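Local atomic coordinates of pseudoperoxidase (Leishmania major, PDB entry 5VIA), a protein that binds heme b between two axial protein ligands to its iron and belongs, as a pseudoperoxidase, to the heme peroxidase family. Residues Val56-Ala61 and Pro138-Ala143; Arg39-Leu44 and Lys276-Asn281; Gln189-His194 and Ala242-Leu247. All blocks are in the same frame, centred on the assembly; numbering follows the deposited sequence. Where two conformers were deposited one is given.

Contact 1: Val56-Ala61 and Pro138-Ala143; sequences VDESCA and PTILHA. With HEM (protoporphyrin IX containing Fe), chain B.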
loop_
_atom_site.group_PDB
_atom_site.type_symbol
_atom_site.label_atom_id
_atom_site.label_comp_id
_atom_site.label_asym_id
_atom_site.label_seq_id
_atom_site.Cartn_x
_atom_site.Cartn_y
_atom_site.Cartn_z
ATOM N N VAL A 56 0.768 6.774 11.546
ATOM C CA VAL A 56 0.134 5.524 11.108
ATOM C C VAL A 56 -1.196 5.263 11.806
ATOM O O VAL A 56 -1.952 4.367 11.405
ATOM C CB VAL A 56 1.067 4.283 11.263
ATOM C CG1 VAL A 56 2.334 4.463 10.437
ATOM C CG2 VAL A 56 1.407 4.025 12.736
ATOM N N ASP A 57 -1.495 6.042 12.844
ATOM C CA ASP A 57 -2.831 6.014 13.419
ATOM C C ASP A 57 -3.866 6.343 12.335
ATOM O O ASP A 57 -5.016 5.899 12.410
ATOM C CB ASP A 57 -2.945 6.991 14.589
ATOM C CG ASP A 57 -2.503 6.372 15.907
ATOM O OD1 ASP A 57 -2.456 5.121 15.979
ATOM O OD2 ASP A 57 -2.219 7.128 16.867
ATOM N N GLU A 58 -3.448 7.096 11.321
ATOM C CA GLU A 58 -4.331 7.411 10.185
ATOM C C GLU A 58 -4.175 6.416 9.031
ATOM O O GLU A 58 -5.135 5.753 8.648
ATOM C CB GLU A 58 -4.096 8.841 9.687
ATOM C CG GLU A 58 -5.083 9.286 8.591
ATOM C CD GLU A 58 -4.870 10.735 8.181
ATOM O OE1 GLU A 58 -3.866 11.006 7.487
ATOM O OE2 GLU A 58 -5.692 11.601 8.560
ATOM N N SER A 59 -2.965 6.327 8.477
ATOM C CA SER A 59 -2.643 5.346 7.449
ATOM C C SER A 59 -1.144 5.301 7.291
ATOM O O SER A 59 -0.433 6.085 7.926
ATOM C CB SER A 59 -3.268 5.733 6.103
ATOM O OG SER A 59 -2.502 6.752 5.490
ATOM N N CYS A 60 -0.649 4.407 6.443
ATOM C CA CYS A 60 0.789 4.340 6.214
ATOM C C CYS A 60 1.252 5.277 5.097
ATOM O O CYS A 60 2.371 5.142 4.593
ATOM C CB CYS A 60 1.235 2.907 5.918
ATOM S SG CYS A 60 0.515 2.248 4.404
ATOM N N ALA A 61 0.417 6.255 4.743
ATOM C CA ALA A 61 0.809 7.259 3.762
ATOM C C ALA A 61 1.783 8.269 4.350
ATOM O O ALA A 61 1.697 9.466 4.060
ATOM C CB ALA A 61 -0.445 7.986 3.204
ATOM N N PRO A 138 -12.405 4.649 5.146
ATOM C CA PRO A 138 -13.206 4.785 3.920
ATOM C C PRO A 138 -13.033 6.135 3.230
ATOM O O PRO A 138 -12.973 6.177 1.990
ATOM C CB PRO A 138 -14.644 4.632 4.426
ATOM C CG PRO A 138 -14.512 3.717 5.611
ATOM C CD PRO A 138 -13.216 4.144 6.271
ATOM N N THR A 139 -12.948 7.217 4.004
ATOM C CA THR A 139 -12.762 8.559 3.438
ATOM C C THR A 139 -11.505 8.608 2.576
ATOM O O THR A 139 -11.514 9.115 1.444
ATOM C CB THR A 139 -12.669 9.618 4.548
ATOM O OG1 THR A 139 -13.930 9.700 5.230
ATOM C CG2 THR A 139 -12.307 11.000 3.974
ATOM N N ILE A 140 -10.421 8.050 3.106
ATOM C CA ILE A 140 -9.171 8.042 2.382
ATOM C C ILE A 140 -9.240 7.128 1.164
ATOM O O ILE A 140 -8.900 7.547 0.057
ATOM C CB ILE A 140 -7.998 7.605 3.297
ATOM C CG1 ILE A 140 -7.858 8.590 4.464
ATOM C CG2 ILE A 140 -6.722 7.528 2.488
ATOM C CD1 ILE A 140 -6.862 8.163 5.522
ATOM N N LEU A 141 -9.673 5.882 1.362
ATOM C CA LEU A 141 -9.597 4.888 0.299
ATOM C C LEU A 141 -10.533 5.197 -0.884
ATOM O O LEU A 141 -10.151 5.026 -2.043
ATOM C CB LEU A 141 -9.851 3.482 0.842
ATOM C CG LEU A 141 -8.834 2.960 1.878
ATOM C CD1 LEU A 141 -9.111 1.507 2.221
ATOM C CD2 LEU A 141 -7.401 3.114 1.384
ATOM N N HIS A 142 -11.747 5.653 -0.593
ATOM C CA HIS A 142 -12.692 5.967 -1.667
ATOM C C HIS A 142 -12.089 7.050 -2.554
ATOM O O HIS A 142 -12.331 7.085 -3.769
ATOM C CB HIS A 142 -14.033 6.443 -1.100
ATOM C CG HIS A 142 -14.929 5.338 -0.620
ATOM N ND1 HIS A 142 -15.474 4.397 -1.471
ATOM C CD2 HIS A 142 -15.418 5.057 0.612
ATOM C CE1 HIS A 142 -16.238 3.570 -0.779
ATOM N NE2 HIS A 142 -16.230 3.952 0.487
ATOM N N ALA A 143 -11.289 7.927 -1.948
ATOM C CA ALA A 143 -10.740 9.079 -2.653
ATOM C C ALA A 143 -9.566 8.758 -3.587
ATOM O O ALA A 143 -9.081 9.639 -4.294
ATOM C CB ALA A 143 -10.358 10.171 -1.650
HETATM C CHA HEM B . 2.324 -1.039 6.103
HETATM C CHB HEM B . -1.538 0.979 8.285
HETATM C CHC HEM B . -3.507 1.579 3.887
HETATM C CHD HEM B . 0.008 -1.095 1.821
HETATM C C1A HEM B . 1.482 -0.478 7.032
HETATM C C2A HEM B . 1.832 -0.248 8.416
HETATM C C3A HEM B . 0.788 0.309 9.022
HETATM C C4A HEM B . -0.285 0.451 8.041
HETATM C CMA HEM B . 0.711 0.726 10.502
HETATM C CAA HEM B . 3.208 -0.552 9.049
HETATM C CBA HEM B . 4.106 0.591 8.538
HETATM C CGA HEM B . 5.532 0.491 9.034
HETATM O O1A HEM B . 5.741 0.553 10.271
HETATM O O2A HEM B . 6.463 0.388 8.188
HETATM C C1B HEM B . -2.422 1.354 7.293
HETATM C C2B HEM B . -3.702 2.003 7.463
HETATM C C3B HEM B . -4.253 2.198 6.256
HETATM C C4B HEM B . -3.347 1.628 5.261
HETATM C CMB HEM B . -4.293 2.428 8.816
HETATM C CAB HEM B . -5.631 2.874 6.043
HETATM C CBB HEM B . -5.935 3.534 4.920
HETATM C C1C HEM B . -2.748 0.909 2.944
HETATM C C2C HEM B . -3.037 0.791 1.508
HETATM C C3C HEM B . -2.047 0.047 0.945
HETATM C C4C HEM B . -1.120 -0.324 2.004
HETATM C CMC HEM B . -4.267 1.445 0.817
HETATM C CAC HEM B . -1.773 -0.401 -0.509
HETATM C CBC HEM B . -2.481 0.036 -1.560
HETATM C C1D HEM B . 0.959 -1.352 2.779
HETATM C C2D HEM B . 2.153 -2.146 2.577
HETATM C C3D HEM B . 2.877 -2.132 3.917
HETATM C C4D HEM B . 2.045 -1.330 4.790
HETATM C CMD HEM B . 2.603 -2.856 1.282
HETATM C CAD HEM B . 4.231 -2.811 4.252
HETATM C CBD HEM B . 5.297 -1.773 3.878
HETATM C CGD HEM B . 6.691 -2.267 4.184
HETATM O O1D HEM B . 7.652 -1.444 4.118
HETATM O O2D HEM B . 6.830 -3.476 4.497
HETATM N NA HEM B . 0.175 -0.046 6.833
HETATM N NB HEM B . -2.240 1.131 5.945
HETATM N NC HEM B . -1.566 0.210 3.206
HETATM N ND HEM B . 0.919 -0.900 4.095
HETATM FE FE HEM B . -0.650 0.152 5.045
#
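Glu-58 and Ile-140 make the closest approach between the loop 56-61 and the segment 138-143, and the contact is made by the aliphatic part of the acid. The methylene CG of Glu-58 lies 3.7 Å from CD1 of Ile-140, the two side chains running at a slant to each other. Ile-140 reaches it with CG1 opposite its own carbonyl carbon and CD1 extended beyond (chi2 172°). The same methyl, CD1 of Ile-140, stands 4.4 Å from CB of Ser-59. The carboxylate of Glu-58 is used separately, in a salt bridge to Arg-124 and a hydrogen bond to the backbone of Phe-135.

Packing on the porphyrin involves both segments. CB of Ser-59 rests 3.7 Å from C3B of the heme, while Leu-141 CD2 meets the heme methyl CMC at 3.6 Å; the vinyl carbon CBB lies close to both side chains.

Within the loop, Ser-59 OG accepts from Ala-61 N at 3.1 Å and 162°, a nearly straight bond that closes an ST turn round Cys-60.

Coordination is the last kind. With chi1 at 63°, SG of Cys-60 sits between its backbone N and carbonyl carbon. The bond from Cys-60 SG to HEM FE measures 2.5 Å. His-159 supplies the other axial ligand. With four pyrrole nitrogens and two protein atoms the iron is six-coordinate in this structure, so sulfur occupies the position that would otherwise receive peroxide, consistent with the name pseudoperoxidase.

Contact 2: Arg39-Leu44 and Lys276-Asn281; sequences RTAFVL and KMIESN. With HEM (protoporphyrin IX containing Fe), chain B.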
loop_
_atom_site.group_PDB
_atom_site.type_symbol
_atom_site.label_atom_id
_atom_site.label_comp_id
_atom_site.label_asym_id
_atom_site.label_seq_id
_atom_site.Cartn_x
_atom_site.Cartn_y
_atom_site.Cartn_z
ATOM N N ARG A 39 3.700 -0.178 -0.831
ATOM C CA ARG A 39 3.216 0.875 0.047
ATOM C C ARG A 39 3.382 2.249 -0.614
ATOM O O ARG A 39 2.507 3.099 -0.513
ATOM C CB ARG A 39 3.936 0.874 1.398
ATOM C CG ARG A 39 3.551 2.114 2.208
ATOM C CD ARG A 39 3.879 2.017 3.690
ATOM N NE ARG A 39 5.266 2.282 3.960
ATOM C CZ ARG A 39 5.770 3.479 4.234
ATOM N NH1 ARG A 39 4.992 4.550 4.260
ATOM N NH2 ARG A 39 7.060 3.592 4.474
ATOM N N THR A 40 4.510 2.434 -1.293
ATOM C CA THR A 40 4.801 3.680 -1.990
ATOM C C THR A 40 3.727 4.075 -3.014
ATOM O O THR A 40 3.484 5.258 -3.225
ATOM C CB THR A 40 6.169 3.593 -2.656
ATOM O OG1 THR A 40 7.152 3.320 -1.647
ATOM C CG2 THR A 40 6.522 4.897 -3.310
ATOM N N ALA A 41 3.081 3.100 -3.647
ATOM C CA ALA A 41 2.028 3.439 -4.604
ATOM C C ALA A 41 0.878 4.108 -3.868
ATOM O O ALA A 41 0.246 5.030 -4.398
ATOM C CB ALA A 41 1.548 2.219 -5.340
ATOM N N PHE A 42 0.597 3.621 -2.659
ATOM C CA PHE A 42 -0.423 4.224 -1.808
ATOM C C PHE A 42 0.007 5.579 -1.251
ATOM O O PHE A 42 -0.780 6.539 -1.265
ATOM C CB PHE A 42 -0.851 3.273 -0.666
ATOM C CG PHE A 42 -1.713 3.937 0.382
ATOM C CD1 PHE A 42 -2.917 4.551 0.030
ATOM C CD2 PHE A 42 -1.325 3.951 1.713
ATOM C CE1 PHE A 42 -3.712 5.167 0.994
ATOM C CE2 PHE A 42 -2.107 4.564 2.677
ATOM C CZ PHE A 42 -3.303 5.178 2.318
ATOM N N VAL A 43 1.240 5.668 -0.752
ATOM C CA VAL A 43 1.768 6.951 -0.285
ATOM C C VAL A 43 1.575 8.034 -1.363
ATOM O O VAL A 43 1.056 9.127 -1.080
ATOM C CB VAL A 43 3.271 6.844 0.083
ATOM C CG1 VAL A 43 3.792 8.166 0.551
ATOM C CG2 VAL A 43 3.482 5.786 1.171
ATOM N N LEU A 44 1.965 7.721 -2.599
ATOM C CA LEU A 44 1.908 8.709 -3.676
ATOM C C LEU A 44 0.465 9.096 -3.974
ATOM O O LEU A 44 0.147 10.275 -4.085
ATOM C CB LEU A 44 2.593 8.165 -4.930
ATOM C CG LEU A 44 4.123 8.038 -4.783
ATOM C CD1 LEU A 44 4.735 7.396 -6.012
ATOM C CD2 LEU A 44 4.744 9.402 -4.524
ATOM N N LYS A 276 -7.025 1.741 -10.345
ATOM C CA LYS A 276 -7.629 3.053 -10.079
ATOM C C LYS A 276 -6.718 3.895 -9.188
ATOM O O LYS A 276 -6.538 5.093 -9.411
ATOM C CB LYS A 276 -8.984 2.911 -9.385
ATOM C CG LYS A 276 -10.171 2.496 -10.262
ATOM C CD LYS A 276 -11.467 2.660 -9.440
ATOM C CE LYS A 276 -12.762 2.383 -10.215
ATOM N NZ LYS A 276 -13.971 2.416 -9.300
ATOM N N MET A 277 -6.153 3.267 -8.166
ATOM C CA MET A 277 -5.272 3.995 -7.262
ATOM C C MET A 277 -4.074 4.594 -7.982
ATOM O O MET A 277 -3.758 5.763 -7.792
ATOM C CB MET A 277 -4.786 3.087 -6.125
ATOM C CG MET A 277 -3.920 3.836 -5.125
ATOM S SD MET A 277 -3.318 2.779 -3.798
ATOM C CE MET A 277 -2.222 1.698 -4.719
ATOM N N ILE A 278 -3.398 3.802 -8.815
ATOM C CA ILE A 278 -2.175 4.290 -9.441
ATOM C C ILE A 278 -2.455 5.213 -10.625
ATOM O O ILE A 278 -1.533 5.835 -11.144
ATOM C CB ILE A 278 -1.223 3.152 -9.863
ATOM C CG1 ILE A 278 -1.902 2.203 -10.855
ATOM C CG2 ILE A 278 -0.730 2.394 -8.618
ATOM C CD1 ILE A 278 -0.968 1.158 -11.438
ATOM N N GLU A 279 -3.719 5.297 -11.045
ATOM C CA GLU A 279 -4.110 6.243 -12.098
ATOM C C GLU A 279 -4.804 7.465 -11.520
ATOM O O GLU A 279 -4.987 8.468 -12.220
ATOM C CB GLU A 279 -5.028 5.574 -13.135
ATOM C CG GLU A 279 -4.375 4.419 -13.899
ATOM C CD GLU A 279 -5.238 3.888 -15.040
ATOM O OE1 GLU A 279 -6.430 4.274 -15.146
ATOM O OE2 GLU A 279 -4.717 3.079 -15.833
ATOM N N SER A 280 -5.187 7.386 -10.248
ATOM C CA SER A 280 -5.946 8.470 -9.602
ATOM C C SER A 280 -5.206 9.802 -9.585
ATOM O O SER A 280 -3.995 9.861 -9.313
ATOM C CB SER A 280 -6.351 8.087 -8.178
ATOM O OG SER A 280 -5.216 7.820 -7.355
ATOM N N ASN A 281 -5.946 10.871 -9.881
ATOM C CA ASN A 281 -5.404 12.227 -9.904
ATOM C C ASN A 281 -4.251 12.406 -10.885
ATOM O O ASN A 281 -3.348 13.209 -10.650
ATOM C CB ASN A 281 -5.024 12.710 -8.495
ATOM C CG ASN A 281 -6.233 12.941 -7.615
ATOM O OD1 ASN A 281 -6.462 12.212 -6.637
ATOM N ND2 ASN A 281 -7.023 13.951 -7.958
HETATM C CHA HEM B . 2.324 -1.039 6.103
HETATM C CHB HEM B . -1.538 0.979 8.285
HETATM C CHC HEM B . -3.507 1.579 3.887
HETATM C CHD HEM B . 0.008 -1.095 1.821
HETATM C C1A HEM B . 1.482 -0.478 7.032
HETATM C C2A HEM B . 1.832 -0.248 8.416
HETATM C C3A HEM B . 0.788 0.309 9.022
HETATM C C4A HEM B . -0.285 0.451 8.041
HETATM C CMA HEM B . 0.711 0.726 10.502
HETATM C CAA HEM B . 3.208 -0.552 9.049
HETATM C CBA HEM B . 4.106 0.591 8.538
HETATM C CGA HEM B . 5.532 0.491 9.034
HETATM O O1A HEM B . 5.741 0.553 10.271
HETATM O O2A HEM B . 6.463 0.388 8.188
HETATM C C1B HEM B . -2.422 1.354 7.293
HETATM C C2B HEM B . -3.702 2.003 7.463
HETATM C C3B HEM B . -4.253 2.198 6.256
HETATM C C4B HEM B . -3.347 1.628 5.261
HETATM C CMB HEM B . -4.293 2.428 8.816
HETATM C CAB HEM B . -5.631 2.874 6.043
HETATM C CBB HEM B . -5.935 3.534 4.920
HETATM C C1C HEM B . -2.748 0.909 2.944
HETATM C C2C HEM B . -3.037 0.791 1.508
HETATM C C3C HEM B . -2.047 0.047 0.945
HETATM C C4C HEM B . -1.120 -0.324 2.004
HETATM C CMC HEM B . -4.267 1.445 0.817
HETATM C CAC HEM B . -1.773 -0.401 -0.509
HETATM C CBC HEM B . -2.481 0.036 -1.560
HETATM C C1D HEM B . 0.959 -1.352 2.779
HETATM C C2D HEM B . 2.153 -2.146 2.577
HETATM C C3D HEM B . 2.877 -2.132 3.917
HETATM C C4D HEM B . 2.045 -1.330 4.790
HETATM C CMD HEM B . 2.603 -2.856 1.282
HETATM C CAD HEM B . 4.231 -2.811 4.252
HETATM C CBD HEM B . 5.297 -1.773 3.878
HETATM C CGD HEM B . 6.691 -2.267 4.184
HETATM O O1D HEM B . 7.652 -1.444 4.118
HETATM O O2D HEM B . 6.830 -3.476 4.497
HETATM N NA HEM B . 0.175 -0.046 6.833
HETATM N NB HEM B . -2.240 1.131 5.945
HETATM N NC HEM B . -1.566 0.210 3.206
HETATM N ND HEM B . 0.919 -0.900 4.095
HETATM FE FE HEM B . -0.650 0.152 5.045
#
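Phe-42 and Met-277 meet because both side chains leave their helices with CG opposite the backbone N (chi1 170° and -177°). Met-277 stays extended through chi2, which brings SD to the edge of the Phe-42 ring, near its plane and 4.0 Å from CB of Phe-42. A bend at chi3 of 67° then turns CE of Met-277 to the methyl of Ala-41, with CE to CB at 3.9 Å, and Ile-278 CG2 closes on that same CB of Ala-41 at 4.0 Å. Both SD and CE of Met-277 also touch the heme vinyl, CE lying 3.6 Å from CBC.

The aromatic ring lies almost parallel to the porphyrin and offset over one pyrrole, with the heme methyl CMC 3.4 Å from its plane toward the rim; CE2 of Phe-42 is 3.5 Å from the heme carbon CHC. One turn earlier, CB of Arg-39 packs 3.7 Å from heme C2D. Its guanidinium binds the carbonyl oxygens of Cys-60, Val-62 and Arg-64.

An arginine followed three residues on by an aromatic recalls the distal helix of heme peroxidases. Here the arginine grips the cysteine-bearing loop, and the seam beside it lays an aromatic over the porphyrin face and a thioether against its vinyl.

Contact 3: Gln189-His194 and Ala242-Leu247; sequences QFLLEH and AELELL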
loop_
_atom_site.group_PDB
_atom_site.type_symbol
_atom_site.label_atom_id
_atom_site.label_comp_id
_atom_site.label_asym_id
_atom_site.label_seq_id
_atom_site.Cartn_x
_atom_site.Cartn_y
_atom_site.Cartn_z
ATOM N N GLN A 189 -8.764 -13.578 6.261
ATOM C CA GLN A 189 -8.914 -14.778 7.068
ATOM C C GLN A 189 -8.313 -14.522 8.443
ATOM O O GLN A 189 -8.860 -14.948 9.460
ATOM C CB GLN A 189 -8.224 -15.966 6.381
ATOM C CG GLN A 189 -8.781 -16.277 4.984
ATOM C CD GLN A 189 -7.940 -17.275 4.209
ATOM O OE1 GLN A 189 -6.816 -17.599 4.598
ATOM N NE2 GLN A 189 -8.479 -17.765 3.102
ATOM N N PHE A 190 -7.188 -13.808 8.462
ATOM C CA PHE A 190 -6.477 -13.520 9.706
ATOM C C PHE A 190 -7.299 -12.619 10.628
ATOM O O PHE A 190 -7.457 -12.922 11.818
ATOM C CB PHE A 190 -5.118 -12.882 9.411
ATOM C CG PHE A 190 -4.258 -12.702 10.630
ATOM C CD1 PHE A 190 -3.393 -13.711 11.041
ATOM C CD2 PHE A 190 -4.324 -11.530 11.373
ATOM C CE1 PHE A 190 -2.607 -13.547 12.159
ATOM C CE2 PHE A 190 -3.545 -11.365 12.496
ATOM C CZ PHE A 190 -2.685 -12.367 12.885
ATOM N N LEU A 191 -7.817 -11.518 10.075
ATOM C CA LEU A 191 -8.646 -10.586 10.845
ATOM C C LEU A 191 -9.838 -11.287 11.489
ATOM O O LEU A 191 -10.073 -11.144 12.693
ATOM C CB LEU A 191 -9.142 -9.424 9.972
ATOM C CG LEU A 191 -8.118 -8.383 9.511
ATOM C CD1 LEU A 191 -8.823 -7.163 8.945
ATOM C CD2 LEU A 191 -7.185 -7.968 10.620
ATOM N N LEU A 192 -10.580 -12.048 10.685
ATOM C CA LEU A 192 -11.764 -12.762 11.163
ATOM C C LEU A 192 -11.404 -13.767 12.254
ATOM O O LEU A 192 -12.152 -13.934 13.222
ATOM C CB LEU A 192 -12.476 -13.474 10.003
ATOM C CG LEU A 192 -13.103 -12.587 8.911
ATOM C CD1 LEU A 192 -13.614 -13.417 7.733
ATOM C CD2 LEU A 192 -14.232 -11.727 9.472
ATOM N N GLU A 193 -10.264 -14.435 12.108
ATOM C CA GLU A 193 -9.884 -15.460 13.081
ATOM C C GLU A 193 -9.515 -14.852 14.430
ATOM O O GLU A 193 -9.860 -15.395 15.475
ATOM C CB GLU A 193 -8.739 -16.331 12.553
ATOM C CG GLU A 193 -8.207 -17.333 13.584
ATOM C CD GLU A 193 -7.345 -18.414 12.964
ATOM O OE1 GLU A 193 -7.574 -18.741 11.782
ATOM O OE2 GLU A 193 -6.444 -18.949 13.658
ATOM N N HIS A 194 -8.838 -13.711 14.406
ATOM C CA HIS A 194 -8.283 -13.143 15.630
ATOM C C HIS A 194 -8.995 -11.890 16.119
ATOM O O HIS A 194 -8.562 -11.278 17.100
ATOM C CB HIS A 194 -6.791 -12.858 15.436
ATOM C CG HIS A 194 -5.997 -14.082 15.097
ATOM N ND1 HIS A 194 -5.508 -14.325 13.832
ATOM C CD2 HIS A 194 -5.641 -15.146 15.854
ATOM C CE1 HIS A 194 -4.865 -15.482 13.829
ATOM N NE2 HIS A 194 -4.932 -16.000 15.041
ATOM N N ALA A 242 -8.745 1.070 13.820
ATOM C CA ALA A 242 -9.676 1.445 12.744
ATOM C C ALA A 242 -9.933 0.321 11.731
ATOM O O ALA A 242 -11.058 0.158 11.243
ATOM C CB ALA A 242 -9.174 2.685 12.033
ATOM N N GLU A 243 -8.896 -0.440 11.400
ATOM C CA GLU A 243 -9.034 -1.571 10.484
ATOM C C GLU A 243 -9.914 -2.663 11.095
ATOM O O GLU A 243 -10.661 -3.347 10.386
ATOM C CB GLU A 243 -7.649 -2.129 10.138
ATOM C CG GLU A 243 -7.237 -1.989 8.692
ATOM C CD GLU A 243 -5.777 -2.340 8.456
ATOM O OE1 GLU A 243 -5.492 -3.374 7.801
ATOM O OE2 GLU A 243 -4.910 -1.559 8.908
ATOM N N LEU A 244 -9.820 -2.824 12.416
ATOM C CA LEU A 244 -10.626 -3.800 13.140
ATOM C C LEU A 244 -12.063 -3.322 13.357
ATOM O O LEU A 244 -13.006 -4.121 13.316
ATOM C CB LEU A 244 -9.974 -4.125 14.495
ATOM C CG LEU A 244 -8.600 -4.792 14.415
ATOM C CD1 LEU A 244 -7.899 -4.808 15.771
ATOM C CD2 LEU A 244 -8.760 -6.207 13.890
ATOM N N GLU A 245 -12.236 -2.026 13.600
ATOM C CA GLU A 245 -13.564 -1.507 13.909
ATOM C C GLU A 245 -14.478 -1.606 12.694
ATOM O O GLU A 245 -15.696 -1.707 12.828
ATOM C CB GLU A 245 -13.489 -0.071 14.439
ATOM C CG GLU A 245 -12.952 0.029 15.871
ATOM C CD GLU A 245 -13.777 -0.757 16.885
ATOM O OE1 GLU A 245 -14.988 -0.482 17.028
ATOM O OE2 GLU A 245 -13.211 -1.652 17.551
ATOM N N LEU A 246 -13.878 -1.607 11.508
ATOM C CA LEU A 246 -14.628 -1.766 10.268
ATOM C C LEU A 246 -15.271 -3.153 10.152
ATOM O O LEU A 246 -16.278 -3.316 9.461
ATOM C CB LEU A 246 -13.732 -1.454 9.072
ATOM C CG LEU A 246 -13.395 0.036 8.984
ATOM C CD1 LEU A 246 -12.496 0.345 7.814
ATOM C CD2 LEU A 246 -14.670 0.857 8.893
ATOM N N LEU A 247 -14.710 -4.140 10.853
ATOM C CA LEU A 247 -15.318 -5.474 10.938
ATOM C C LEU A 247 -16.689 -5.442 11.609
ATOM O O LEU A 247 -17.437 -6.422 11.550
ATOM C CB LEU A 247 -14.392 -6.456 11.668
ATOM C CG LEU A 247 -13.083 -6.751 10.934
ATOM C CD1 LEU A 247 -12.205 -7.704 11.714
ATOM C CD2 LEU A 247 -13.372 -7.306 9.559
#
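Leu-191 of helix 186-194 is the side chain on which Leu-244 and Leu-247 converge, and its atoms can be taken in turn. CB of Leu-191, aimed at the opposing segment, meets Leu-247 CD1 at 3.9 Å; that methyl also lies 4.2 Å from the carbonyl oxygen O of Leu-191, so it settles against the helix surface rather than against a side-chain tip. CG then stands opposite the residue's own carbonyl carbon (chi1 -70°), and the methyls branch from there toward the other segment. CD1 of Leu-191 finds its nearest neighbour across the contact in O of Glu-243, at 4.5 Å. CD2 of Leu-191 completes the contact, 4.0 Å from CD2 of Leu-244, the two leucines passing at a slant. Val-239 of strand 235-240 touches both of them and extends the apolar cluster toward the sheet.

The chain tightens into a 3-10 turn at Leu-247, its N bonded to O of Leu-244 at 3.0 Å, which is consistent with Leu-247 and Leu-244 facing the same leucine. On the other helix, His-194 folds back: its ND1 makes a weak bond to O of Phe-190 at 3.1 Å (135°) and lies 3.4 Å above the centre of the Phe-190 ring, while that ring packs on strand 219-224.

Glu-243, next to Leu-244 in helix 241-245, turns its carboxylate to the heme site. Its OE1 is hydrogen-bonded to ND1 of His-159, the axial ligand, and to the hydroxyl of Tyr-187, which lies in the same helix as Leu-191. A carboxylate held in second-shell contact with the histidine imidazole recalls the proximal site of plant- and bacterial-type heme peroxidases, where an aspartate usually takes this place.

All three contacts are buried; their centres lie about 10, 8 and 17 Å from the centre of the chain, so contact 3 is the more peripheral. The first two touch the heme and each other. Phe-42 packs against Ser-59 and Ala-61 on the cysteine side of the porphyrin, and helix 33-49 carries both Phe-42 and Arg-39, whose guanidinium binds the loop of contact 1, so one helix serves both. Contact 3 belongs to the histidine side, where helices lean on a small sheet; its one touch on contact 1 is Pro-138 against Leu-246. Chemistry follows place: metal coordination in contact 1, methionine and aromatic packing in contact 2, leucine packing in contact 3.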